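Local structure of adenylation domain (Streptomyces sp., 5N9X) at residues 243-247 against 271-275; 201-207 against 251-257. The protein is an adenylation domain of the AMP-binding (ANL) superfamily, holding ATP and threonine in its pocket. All blocks are in the same frame, centred on the assembly; numbering follows the deposited sequence.

Contact 1: residues 243-247 against 271-275; sequences ARVVR and EGIDL
The backbones come nearest where R247, on helix 239-248, passes L275 in the loop after helix 258-271, with 5.4 Å between the CA of R247 and the CA of L275; toward the start of both segments they part, to 7.6 Å between the CA of R244 and the CA of I273. I273 points its side chain at the helix. Its CD1 reaches the CB of A243 at 3.6 Å and also lies near CG of R244, while its CG2 branch faces CB and NE of R247. Bends at chi2 and chi3 fold the R247 chain across the isoleucine at about a right angle, bringing NH2 down beside CG1. L275 makes its contact with one methyl, CD2, which lies 3.5 Å from CB of R247 and 3.7 Å from CG1 of V246. V268 of helix 258-271 also touches A243 and L275. The backbone O of D274 lies against the CG methylene of R247, while its carboxylate forms a salt bridge with R299.

At the outer edge E271 answers R244. CG of E271 is anti to the backbone N (chi1 -177°) and the chain runs on extended, carrying the carboxylate over to the guanidinium. NH1 of R244 and OE1 of E271 are 2.8 Å apart, a salt bridge whose hydrogen bond is weak because the N-H points poorly at the oxygen (118°). The two flat groups are turned 43° from each other, and OE2 lies against CD and NH1 of the same arginine. OE2 of E271 is also 4.4 Å from NH2 of R247. The carboxylate thus has two arginines near it, which would probably stabilise its negative charge; the single weak bond suggests that the pairing rests more on charge than on directed hydrogen bonding, probably moderated by solvent around the exposed E271.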
ATOM      1  N   ALA A 243       9.496  -0.749 -16.961  1.00 26.25           N
ATOM      2  CA  ALA A 243      10.902  -1.106 -16.865  1.00 31.01           C
ATOM      3  C   ALA A 243      11.796  -0.068 -17.569  1.00 21.41           C
ATOM      4  O   ALA A 243      12.813   0.341 -17.027  1.00 19.64           O
ATOM      5  CB  ALA A 243      11.133  -2.500 -17.442  1.00 19.28           C
ATOM      6  N   ARG A 244      11.403   0.384 -18.751  1.00 18.00           N
ATOM      7  CA  ARG A 244      12.286   1.236 -19.532  1.00 20.42           C
ATOM      8  C   ARG A 244      12.437   2.614 -18.892  1.00 22.40           C
ATOM      9  O   ARG A 244      13.538   3.159 -18.820  1.00 23.37           O
ATOM     10  CB  ARG A 244      11.789   1.312 -20.979  1.00 20.75           C
ATOM     11  CG  ARG A 244      12.472   0.269 -21.858  1.00 28.22           C
ATOM     12  CD  ARG A 244      11.525  -0.563 -22.735  1.00 28.21           C
ATOM     13  NE  ARG A 244      11.094   0.107 -23.954  1.00 24.37           N
ATOM     14  CZ  ARG A 244      10.614  -0.513 -25.031  1.00 29.69           C
ATOM     15  NH1 ARG A 244      10.515  -1.835 -25.073  1.00 22.15           N
ATOM     16  NH2 ARG A 244      10.242   0.196 -26.085  1.00 28.77           N
ATOM     17  N   VAL A 245      11.343   3.146 -18.371  1.00 26.45           N
ATOM     18  CA  VAL A 245      11.393   4.389 -17.612  1.00 24.50           C
ATOM     19  C   VAL A 245      12.271   4.248 -16.366  1.00 19.45           C
ATOM     20  O   VAL A 245      13.053   5.147 -16.024  1.00 16.33           O
ATOM     21  CB  VAL A 245       9.981   4.833 -17.199  1.00 31.70           C
ATOM     22  CG1 VAL A 245      10.048   5.956 -16.163  1.00 28.13           C
ATOM     23  CG2 VAL A 245       9.186   5.246 -18.427  1.00 19.03           C
ATOM     24  N   VAL A 246      12.158   3.106 -15.697  1.00 20.47           N
ATOM     25  CA  VAL A 246      12.925   2.880 -14.475  1.00 16.75           C
ATOM     26  C   VAL A 246      14.442   2.969 -14.725  1.00 23.31           C
ATOM     27  O   VAL A 246      15.181   3.570 -13.936  1.00 18.56           O
ATOM     28  CB  VAL A 246      12.577   1.522 -13.847  1.00 23.24           C
ATOM     29  CG1 VAL A 246      13.660   1.057 -12.877  1.00 17.22           C
ATOM     30  CG2 VAL A 246      11.204   1.596 -13.182  1.00 22.09           C
ATOM     31  N   ARG A 247      14.904   2.389 -15.831  1.00 29.34           N
ATOM     32  CA  ARG A 247      16.297   2.538 -16.227  1.00 22.08           C
ATOM     33  C   ARG A 247      16.559   3.975 -16.646  1.00 20.99           C
ATOM     34  O   ARG A 247      17.402   4.657 -16.053  1.00 20.79           O
ATOM     35  CB  ARG A 247      16.657   1.568 -17.356  1.00 25.27           C
ATOM     36  CG  ARG A 247      17.969   1.877 -18.064  1.00 21.87           C
ATOM     37  CD  ARG A 247      17.722   2.136 -19.535  1.00 22.94           C
ATOM     38  NE  ARG A 247      17.578   0.897 -20.289  1.00 26.35           N
ATOM     39  CZ  ARG A 247      16.771   0.750 -21.334  1.00 28.84           C
ATOM     40  NH1 ARG A 247      16.025   1.769 -21.747  1.00 34.23           N
ATOM     41  NH2 ARG A 247      16.689  -0.417 -21.955  1.00 33.06           N
ATOM     42  N   GLU A 271      13.528  -8.272 -22.166  1.00 24.38           N
ATOM     43  CA  GLU A 271      14.241  -7.283 -22.962  1.00 24.31           C
ATOM     44  C   GLU A 271      15.735  -7.182 -22.548  1.00 22.52           C
ATOM     45  O   GLU A 271      16.540  -6.563 -23.229  1.00 22.28           O
ATOM     46  CB  GLU A 271      13.525  -5.927 -22.848  1.00 20.30           C
ATOM     47  CG  GLU A 271      14.142  -4.809 -23.694  1.00 41.14           C
ATOM     48  CD  GLU A 271      13.132  -3.759 -24.125  1.00 38.12           C
ATOM     49  OE1 GLU A 271      12.072  -4.149 -24.669  1.00 30.01           O
ATOM     50  OE2 GLU A 271      13.417  -2.552 -23.926  1.00 30.39           O
ATOM     51  N   GLY A 272      16.104  -7.805 -21.435  1.00 24.64           N
ATOM     52  CA  GLY A 272      17.490  -7.773 -20.994  1.00 19.97           C
ATOM     53  C   GLY A 272      17.903  -6.407 -20.486  1.00 16.26           C
ATOM     54  O   GLY A 272      19.018  -5.924 -20.720  1.00 18.49           O
ATOM     55  N   ILE A 273      17.000  -5.769 -19.772  1.00 15.76           N
ATOM     56  CA  ILE A 273      17.301  -4.440 -19.296  1.00 23.85           C
ATOM     57  C   ILE A 273      18.281  -4.478 -18.112  1.00 23.07           C
ATOM     58  O   ILE A 273      18.229  -5.379 -17.262  1.00 24.22           O
ATOM     59  CB  ILE A 273      16.020  -3.707 -18.922  1.00 19.20           C
ATOM     60  CG1 ILE A 273      15.115  -3.597 -20.153  1.00 18.79           C
ATOM     61  CG2 ILE A 273      16.344  -2.340 -18.356  1.00 20.31           C
ATOM     62  CD1 ILE A 273      13.688  -3.102 -19.839  1.00 21.49           C
ATOM     63  N   ASP A 274      19.202  -3.526 -18.072  1.00 18.58           N
ATOM     64  CA  ASP A 274      20.069  -3.428 -16.909  1.00 22.03           C
ATOM     65  C   ASP A 274      19.625  -2.235 -16.070  1.00 19.35           C
ATOM     66  O   ASP A 274      19.152  -1.230 -16.604  1.00 18.43           O
ATOM     67  CB  ASP A 274      21.541  -3.312 -17.327  1.00 16.48           C
ATOM     68  CG  ASP A 274      22.498  -3.578 -16.165  1.00 33.48           C
ATOM     69  OD1 ASP A 274      22.268  -4.551 -15.394  1.00 28.96           O
ATOM     70  OD2 ASP A 274      23.484  -2.815 -16.024  1.00 36.21           O
ATOM     71  N   LEU A 275      19.743  -2.353 -14.754  1.00 18.49           N
ATOM     72  CA  LEU A 275      19.370  -1.242 -13.886  1.00 16.33           C
ATOM     73  C   LEU A 275      20.468  -0.879 -12.887  1.00 18.74           C
ATOM     74  O   LEU A 275      20.276  -0.986 -11.682  1.00 27.00           O
ATOM     75  CB  LEU A 275      18.066  -1.563 -13.154  1.00 21.65           C
ATOM     76  CG  LEU A 275      16.891  -1.933 -14.069  1.00 19.13           C
ATOM     77  CD1 LEU A 275      15.792  -2.715 -13.342  1.00 15.57           C
ATOM     78  CD2 LEU A 275      16.340  -0.713 -14.747  1.00 15.19           C
TER

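Contact 2: residues 201-207 against 251-257; sequences DRWLLFH and ITVLNQT
W203 and V253 form the single backbone bridge between strands 202-205 and 253-256, which run parallel with 25° between their directions. The CB of W203 points away from V253, but chi1 of -71° sets CG beside the backbone N and swings the indole back. CG meets CB of V253; CD2 and CE2 continue over that residue, and NE1 lies near CG2. CG1 of V253 sits over the face of the six-membered ring, 3.5 Å from its centroid, a CH-pi contact. Farther out, CE3 and CZ3 come beside ND2 of N255, with CZ3 and ND2 3.7 Å apart.

Before the bridge, R202 O is gripped twice: T252 N donates from 3.0 Å in the carbonyl plane, on a lone pair, and V253 N donates from 27° off that plane. OG1 of T252 gives its proton to OD1 of D201 at 2.6 Å and takes the N-H of R202. D201 also pairs with R279. Past the bridge the strands separate, and a water donates to both L204 O and V253 O.

At the far end NE2 of Q256 stands over the centre of the F206 ring, amide and ring planes nearly perpendicular, and is steadied by its bond to N255 O. That carbonyl meets CE1 of H207 at the imidazole edge, while ND1 bonds E217.

T257 then N-caps helix 258-271, its side chain about 7 Å from the bound threonine, near the site but not touching it. Parallel strands whose C-terminal ends run on toward the ligand site, one of them into a helix, fit the layered alpha/beta N-terminal part of ANL enzymes.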
ATOM      1  N   ASP A 201      19.017  10.420  -4.415  1.00 16.36           N
ATOM      2  CA  ASP A 201      18.109   9.364  -4.853  1.00 18.80           C
ATOM      3  C   ASP A 201      17.014   9.845  -5.832  1.00 17.02           C
ATOM      4  O   ASP A 201      16.690  11.033  -5.915  1.00 14.78           O
ATOM      5  CB  ASP A 201      17.472   8.672  -3.621  1.00 16.70           C
ATOM      6  CG  ASP A 201      18.429   7.691  -2.943  1.00 16.89           C
ATOM      7  OD1 ASP A 201      18.972   6.825  -3.655  1.00 14.12           O
ATOM      8  OD2 ASP A 201      18.653   7.795  -1.715  1.00 16.32           O
ATOM      9  N   ARG A 202      16.499   8.898  -6.611  1.00 16.43           N
ATOM     10  CA  ARG A 202      15.306   9.106  -7.399  1.00 13.13           C
ATOM     11  C   ARG A 202      14.267   8.077  -6.977  1.00 14.63           C
ATOM     12  O   ARG A 202      14.509   6.866  -7.084  1.00 18.89           O
ATOM     13  CB  ARG A 202      15.582   8.980  -8.890  1.00 14.49           C
ATOM     14  CG  ARG A 202      16.092  10.236  -9.571  1.00 23.49           C
ATOM     15  CD  ARG A 202      17.548  10.065  -9.930  1.00 17.24           C
ATOM     16  NE  ARG A 202      18.007  11.106 -10.835  1.00 23.75           N
ATOM     17  CZ  ARG A 202      19.154  11.052 -11.507  1.00 36.87           C
ATOM     18  NH1 ARG A 202      19.958  10.003 -11.372  1.00 29.77           N
ATOM     19  NH2 ARG A 202      19.497  12.047 -12.318  1.00 37.43           N
ATOM     20  N   TRP A 203      13.121   8.560  -6.501  1.00 13.19           N
ATOM     21  CA  TRP A 203      12.034   7.694  -6.079  1.00 13.86           C
ATOM     22  C   TRP A 203      10.994   7.653  -7.200  1.00 20.92           C
ATOM     23  O   TRP A 203      10.742   8.660  -7.862  1.00 17.34           O
ATOM     24  CB  TRP A 203      11.409   8.200  -4.783  1.00 14.36           C
ATOM     25  CG  TRP A 203      12.269   8.027  -3.553  1.00 15.28           C
ATOM     26  CD1 TRP A 203      13.475   8.619  -3.301  1.00  9.83           C
ATOM     27  CD2 TRP A 203      11.958   7.250  -2.396  1.00 10.96           C
ATOM     28  NE1 TRP A 203      13.936   8.244  -2.074  1.00  9.45           N
ATOM     29  CE2 TRP A 203      13.034   7.397  -1.495  1.00 10.96           C
ATOM     30  CE3 TRP A 203      10.880   6.440  -2.037  1.00  9.46           C
ATOM     31  CZ2 TRP A 203      13.065   6.756  -0.249  1.00 10.38           C
ATOM     32  CZ3 TRP A 203      10.901   5.821  -0.813  1.00 12.80           C
ATOM     33  CH2 TRP A 203      11.992   5.978   0.074  1.00 13.14           C
ATOM     34  N   LEU A 204      10.400   6.490  -7.429  1.00 21.87           N
ATOM     35  CA  LEU A 204       9.371   6.389  -8.447  1.00 17.10           C
ATOM     36  C   LEU A 204       8.020   6.505  -7.770  1.00 14.93           C
ATOM     37  O   LEU A 204       7.771   5.792  -6.815  1.00 21.65           O
ATOM     38  CB  LEU A 204       9.499   5.061  -9.211  1.00 17.08           C
ATOM     39  CG  LEU A 204       8.541   4.829 -10.382  1.00 19.87           C
ATOM     40  CD1 LEU A 204       8.779   5.890 -11.447  1.00 13.88           C
ATOM     41  CD2 LEU A 204       8.712   3.432 -10.961  1.00 14.16           C
ATOM     42  N   LEU A 205       7.153   7.408  -8.218  1.00 15.10           N
ATOM     43  CA  LEU A 205       5.771   7.385  -7.731  1.00 15.91           C
ATOM     44  C   LEU A 205       4.971   6.386  -8.595  1.00 20.36           C
ATOM     45  O   LEU A 205       4.339   6.740  -9.596  1.00 14.18           O
ATOM     46  CB  LEU A 205       5.140   8.783  -7.731  1.00 13.48           C
ATOM     47  CG  LEU A 205       3.672   8.825  -7.265  1.00 14.47           C
ATOM     48  CD1 LEU A 205       3.619   8.672  -5.778  1.00 11.38           C
ATOM     49  CD2 LEU A 205       2.999  10.144  -7.643  1.00  9.77           C
ATOM     50  N   PHE A 206       5.043   5.118  -8.206  1.00 15.21           N
ATOM     51  CA  PHE A 206       4.363   4.064  -8.927  1.00 17.07           C
ATOM     52  C   PHE A 206       2.891   3.899  -8.492  1.00 18.51           C
ATOM     53  O   PHE A 206       2.057   3.449  -9.275  1.00 15.78           O
ATOM     54  CB  PHE A 206       5.148   2.749  -8.758  1.00 17.83           C
ATOM     55  CG  PHE A 206       4.597   1.596  -9.554  1.00 25.00           C
ATOM     56  CD1 PHE A 206       3.570   0.808  -9.044  1.00 23.22           C
ATOM     57  CD2 PHE A 206       5.074   1.320 -10.826  1.00 28.92           C
ATOM     58  CE1 PHE A 206       3.053  -0.248  -9.777  1.00 23.67           C
ATOM     59  CE2 PHE A 206       4.557   0.261 -11.567  1.00 21.74           C
ATOM     60  CZ  PHE A 206       3.549  -0.519 -11.039  1.00 23.78           C
ATOM     61  N   HIS A 207       2.569   4.285  -7.262  1.00 14.49           N
ATOM     62  CA  HIS A 207       1.276   3.912  -6.682  1.00 20.31           C
ATOM     63  C   HIS A 207       0.235   5.042  -6.577  1.00 18.06           C
ATOM     64  O   HIS A 207       0.574   6.220  -6.528  1.00 14.41           O
ATOM     65  CB  HIS A 207       1.492   3.290  -5.289  1.00 14.37           C
ATOM     66  CG  HIS A 207       2.237   1.993  -5.317  1.00 14.06           C
ATOM     67  ND1 HIS A 207       3.611   1.910  -5.196  1.00 17.73           N
ATOM     68  CD2 HIS A 207       1.800   0.726  -5.477  1.00 13.12           C
ATOM     69  CE1 HIS A 207       3.977   0.643  -5.253  1.00 14.11           C
ATOM     70  NE2 HIS A 207       2.899  -0.097  -5.417  1.00 16.02           N
ATOM     71  N   ILE A 251      16.062   5.597 -11.640  1.00 20.68           N
ATOM     72  CA  ILE A 251      15.498   5.327 -10.328  1.00 16.59           C
ATOM     73  C   ILE A 251      16.426   4.522  -9.413  1.00 12.34           C
ATOM     74  O   ILE A 251      16.999   3.509  -9.815  1.00 16.75           O
ATOM     75  CB  ILE A 251      14.142   4.624 -10.503  1.00 20.86           C
ATOM     76  CG1 ILE A 251      13.126   5.659 -10.992  1.00 14.85           C
ATOM     77  CG2 ILE A 251      13.666   3.981  -9.210  1.00 14.24           C
ATOM     78  CD1 ILE A 251      12.176   5.115 -11.953  1.00 27.18           C
ATOM     79  N   THR A 252      16.591   5.002  -8.185  1.00 11.27           N
ATOM     80  CA  THR A 252      17.427   4.331  -7.194  1.00 12.62           C
ATOM     81  C   THR A 252      16.583   3.617  -6.112  1.00 13.73           C
ATOM     82  O   THR A 252      17.059   2.693  -5.449  1.00 13.54           O
ATOM     83  CB  THR A 252      18.400   5.335  -6.517  1.00 16.94           C
ATOM     84  OG1 THR A 252      17.653   6.318  -5.801  1.00 14.49           O
ATOM     85  CG2 THR A 252      19.264   6.045  -7.561  1.00 15.15           C
ATOM     86  N   VAL A 253      15.342   4.060  -5.922  1.00 13.89           N
ATOM     87  CA  VAL A 253      14.473   3.472  -4.906  1.00 15.57           C
ATOM     88  C   VAL A 253      13.138   3.067  -5.519  1.00 14.42           C
ATOM     89  O   VAL A 253      12.272   3.909  -5.767  1.00 15.40           O
ATOM     90  CB  VAL A 253      14.222   4.436  -3.717  1.00 13.90           C
ATOM     91  CG1 VAL A 253      13.308   3.776  -2.684  1.00 10.37           C
ATOM     92  CG2 VAL A 253      15.556   4.854  -3.072  1.00 13.22           C
ATOM     93  N   LEU A 254      12.978   1.777  -5.784  1.00 14.18           N
ATOM     94  CA  LEU A 254      11.754   1.297  -6.406  1.00 11.51           C
ATOM     95  C   LEU A 254      10.885   0.553  -5.373  1.00 14.15           C
ATOM     96  O   LEU A 254      11.367  -0.342  -4.662  1.00 13.06           O
ATOM     97  CB  LEU A 254      12.085   0.412  -7.625  1.00 11.01           C
ATOM     98  CG  LEU A 254      10.894  -0.349  -8.233  1.00 14.60           C
ATOM     99  CD1 LEU A 254       9.896   0.596  -8.834  1.00 11.89           C
ATOM    100  CD2 LEU A 254      11.373  -1.291  -9.302  1.00 11.11           C
ATOM    101  N   ASN A 255       9.617   0.962  -5.282  1.00 13.78           N
ATOM    102  CA  ASN A 255       8.590   0.301  -4.451  1.00  9.60           C
ATOM    103  C   ASN A 255       7.579  -0.486  -5.277  1.00  8.29           C
ATOM    104  O   ASN A 255       6.985   0.030  -6.208  1.00 11.55           O
ATOM    105  CB  ASN A 255       7.842   1.330  -3.594  1.00 10.79           C
ATOM    106  CG  ASN A 255       8.705   1.915  -2.503  1.00 12.16           C
ATOM    107  OD1 ASN A 255       8.832   1.329  -1.426  1.00 14.01           O
ATOM    108  ND2 ASN A 255       9.298   3.075  -2.766  1.00 12.03           N
ATOM    109  N   GLN A 256       7.370  -1.740  -4.913  1.00 13.76           N
ATOM    110  CA  GLN A 256       6.537  -2.644  -5.703  1.00 10.49           C
ATOM    111  C   GLN A 256       5.731  -3.559  -4.794  1.00 11.46           C
ATOM    112  O   GLN A 256       6.193  -3.971  -3.744  1.00 12.52           O
ATOM    113  CB  GLN A 256       7.407  -3.494  -6.644  1.00 11.44           C
ATOM    114  CG  GLN A 256       8.054  -2.784  -7.828  1.00 13.82           C
ATOM    115  CD  GLN A 256       7.089  -2.575  -8.982  1.00 19.55           C
ATOM    116  OE1 GLN A 256       7.007  -3.403  -9.894  1.00 17.79           O
ATOM    117  NE2 GLN A 256       6.348  -1.469  -8.949  1.00 19.60           N
ATOM    118  N   THR A 257       4.518  -3.898  -5.196  1.00 15.89           N
ATOM    119  CA  THR A 257       3.907  -5.069  -4.605  1.00 15.00           C
ATOM    120  C   THR A 257       4.573  -6.281  -5.234  1.00 13.75           C
ATOM    121  O   THR A 257       5.181  -6.168  -6.285  1.00 14.53           O
ATOM    122  CB  THR A 257       2.420  -5.105  -4.816  1.00 12.76           C
ATOM    123  OG1 THR A 257       2.176  -5.154  -6.215  1.00 13.53           O
ATOM    124  CG2 THR A 257       1.783  -3.865  -4.201  1.00 17.25           C
TER
HETATM  125  O   HOH W   1       9.534   4.243  -4.991  1.00 21.86           O

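Overall arrangement
From the N terminus the segments come as 201-207, 243-247, 251-257 and 271-275, so the two contacts cross. Contact 2 closes a loop of 43 residues that holds helix 213-222, strand 227-230 and helix 239-248; contact 1 closes one of 23 that holds strand 253-256 and most of helix 258-271. Helix 239-248 joins them: V246 O probably accepts a hydrogen bond from I251 N, and CG2 of V246 packs on CD2 of L204. Contact 2 links the edge strand of the four-stranded sheet to the larger mixed sheet, and contact 1 packs helix 239-248 against the loop that leads from helix 258-271 to strand 280-284.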